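Local coordinates for translation initiation factor eIF2b-like protein,Translation initiation factor eIF2b-like protein (Chaetomium thermophilum, PDB 5DBO) that forms the beta subunit of eIF2B, the multi-subunit factor that probably drives guanine nucleotide exchange on eIF2 during translation initiation, at residues Val345-Gly351 / Thr373-Tyr377. Numbering follows the deposited sequence.
Sequences VSRGELG and TTTDY
Tyr377 swings its CG opposite its own backbone nitrogen (chi1 171°), and this lays the ring against the last turn of the helix that carries Val345 and Ser346. CA of Ser346 sits over one ring face, 4.0 Å from the centroid and 16° off the normal, shifted toward the rim: a CH-pi contact made by the backbone carbon. Val345 adds its CG1 branch, which comes within 4.0 Å of CD1 of Tyr377, the two side chains crossing nearly at right angles. The helix stops here in a Schellman motif, with Gly348 at positive phi as its C-prime residue, and the chain turns to run on beside Thr373. At that end Thr373, again with OG1 trans to its nitrogen (chi1 178°), donates a hydrogen bond from OG1 to the carbonyl O of Leu350, though the modelled separation is too short to be taken literally at this resolution. The hydroxyl of Tyr377 is hydrogen-bonded beyond the contact, to ND2 of Asn304. In the fold, the end of helix 343-347 and the loop after it lie against strand 375-378, outermost within this chain in a small antiparallel sheet, and Leu350 and Thr375 both touch Leu308 on neighbouring strand 307-310.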
loop_
_atom_site.group_PDB
_atom_site.type_symbol
_atom_site.label_atom_id
_atom_site.label_comp_id
_atom_site.label_asym_id
_atom_site.label_seq_id
_atom_site.Cartn_x
_atom_site.Cartn_y
_atom_site.Cartn_z
ATOM N N VAL B 345 -28.393 -11.067 4.464
ATOM C CA VAL B 345 -27.323 -10.892 3.491
ATOM C C VAL B 345 -26.178 -10.122 4.132
ATOM O O VAL B 345 -25.015 -10.511 4.028
ATOM C CB VAL B 345 -27.804 -10.140 2.214
ATOM C CG1 VAL B 345 -26.632 -9.800 1.301
ATOM C CG2 VAL B 345 -28.844 -10.952 1.463
ATOM N N SER B 346 -26.535 -9.031 4.803
ATOM C CA SER B 346 -25.592 -8.183 5.521
ATOM C C SER B 346 -24.765 -8.931 6.549
ATOM O O SER B 346 -23.563 -8.698 6.672
ATOM C CB SER B 346 -26.331 -7.041 6.223
ATOM O OG SER B 346 -27.154 -6.310 5.336
ATOM N N ARG B 347 -25.406 -9.830 7.289
ATOM C CA ARG B 347 -24.665 -10.743 8.152
ATOM C C ARG B 347 -23.762 -11.691 7.367
ATOM O O ARG B 347 -22.593 -11.860 7.711
ATOM C CB ARG B 347 -25.629 -11.530 9.041
ATOM C CG ARG B 347 -26.333 -10.663 10.072
ATOM C CD ARG B 347 -27.308 -11.471 10.904
ATOM N NE ARG B 347 -28.618 -10.833 11.001
ATOM C CZ ARG B 347 -29.767 -11.450 10.746
ATOM N NH1 ARG B 347 -29.768 -12.725 10.383
ATOM N NH2 ARG B 347 -30.917 -10.797 10.859
ATOM N N GLY B 348 -24.287 -12.305 6.315
ATOM C CA GLY B 348 -23.544 -13.334 5.611
ATOM C C GLY B 348 -24.103 -14.735 5.754
ATOM O O GLY B 348 -23.361 -15.714 5.676
ATOM N N GLU B 349 -25.412 -14.836 5.960
ATOM C CA GLU B 349 -26.043 -16.128 6.188
ATOM C C GLU B 349 -26.686 -16.670 4.914
ATOM O O GLU B 349 -27.155 -17.809 4.885
ATOM C CB GLU B 349 -27.089 -16.025 7.298
ATOM C CG GLU B 349 -26.510 -15.726 8.670
ATOM C CD GLU B 349 -27.580 -15.602 9.737
ATOM O OE1 GLU B 349 -28.775 -15.571 9.374
ATOM O OE2 GLU B 349 -27.225 -15.538 10.936
ATOM N N LEU B 350 -26.701 -15.856 3.864
ATOM C CA LEU B 350 -27.315 -16.256 2.601
ATOM C C LEU B 350 -26.516 -17.363 1.915
ATOM O O LEU B 350 -25.284 -17.343 1.913
ATOM C CB LEU B 350 -27.454 -15.052 1.666
ATOM C CG LEU B 350 -28.141 -15.324 0.325
ATOM C CD1 LEU B 350 -29.567 -15.810 0.543
ATOM C CD2 LEU B 350 -28.120 -14.092 -0.563
ATOM N N GLY B 351 -27.229 -18.326 1.336
ATOM C CA GLY B 351 -26.604 -19.443 0.653
ATOM C C GLY B 351 -26.873 -20.759 1.355
ATOM O O GLY B 351 -26.838 -20.836 2.585
ATOM N N THR B 373 -21.373 -21.253 3.286
ATOM C CA THR B 373 -22.043 -20.276 2.437
ATOM C C THR B 373 -21.213 -19.950 1.188
ATOM O O THR B 373 -20.050 -19.552 1.273
ATOM C CB THR B 373 -22.374 -18.983 3.231
ATOM O OG1 THR B 373 -22.991 -18.024 2.363
ATOM C CG2 THR B 373 -21.119 -18.377 3.865
ATOM N N THR B 374 -21.823 -20.167 0.027
ATOM C CA THR B 374 -21.193 -19.942 -1.276
ATOM C C THR B 374 -20.918 -18.476 -1.615
ATOM O O THR B 374 -20.061 -18.180 -2.453
ATOM C CB THR B 374 -22.039 -20.538 -2.406
ATOM O OG1 THR B 374 -23.350 -19.959 -2.379
ATOM C CG2 THR B 374 -22.152 -22.046 -2.240
ATOM N N THR B 375 -21.664 -17.566 -0.995
ATOM C CA THR B 375 -21.504 -16.136 -1.253
ATOM C C THR B 375 -21.199 -15.350 0.014
ATOM O O THR B 375 -21.578 -15.749 1.112
ATOM C CB THR B 375 -22.766 -15.530 -1.887
ATOM O OG1 THR B 375 -23.857 -15.631 -0.960
ATOM C CG2 THR B 375 -23.124 -16.252 -3.165
ATOM N N ASP B 376 -20.522 -14.221 -0.160
ATOM C CA ASP B 376 -20.180 -13.340 0.947
ATOM C C ASP B 376 -20.695 -11.932 0.720
ATOM O O ASP B 376 -20.965 -11.533 -0.415
ATOM C CB ASP B 376 -18.665 -13.289 1.165
ATOM C CG ASP B 376 -18.123 -14.538 1.822
ATOM O OD1 ASP B 376 -18.927 -15.399 2.244
ATOM O OD2 ASP B 376 -16.884 -14.650 1.925
ATOM N N TYR B 377 -20.853 -11.190 1.811
ATOM C CA TYR B 377 -21.254 -9.796 1.715
ATOM C C TYR B 377 -20.057 -8.890 1.964
ATOM O O TYR B 377 -19.253 -9.129 2.863
ATOM C CB TYR B 377 -22.386 -9.476 2.693
ATOM C CG TYR B 377 -22.705 -7.999 2.799
ATOM C CD1 TYR B 377 -23.502 -7.371 1.850
ATOM C CD2 TYR B 377 -22.239 -7.243 3.862
ATOM C CE1 TYR B 377 -23.803 -6.023 1.943
ATOM C CE2 TYR B 377 -22.537 -5.895 3.966
ATOM C CZ TYR B 377 -23.319 -5.291 3.003
ATOM O OH TYR B 377 -23.617 -3.949 3.104
#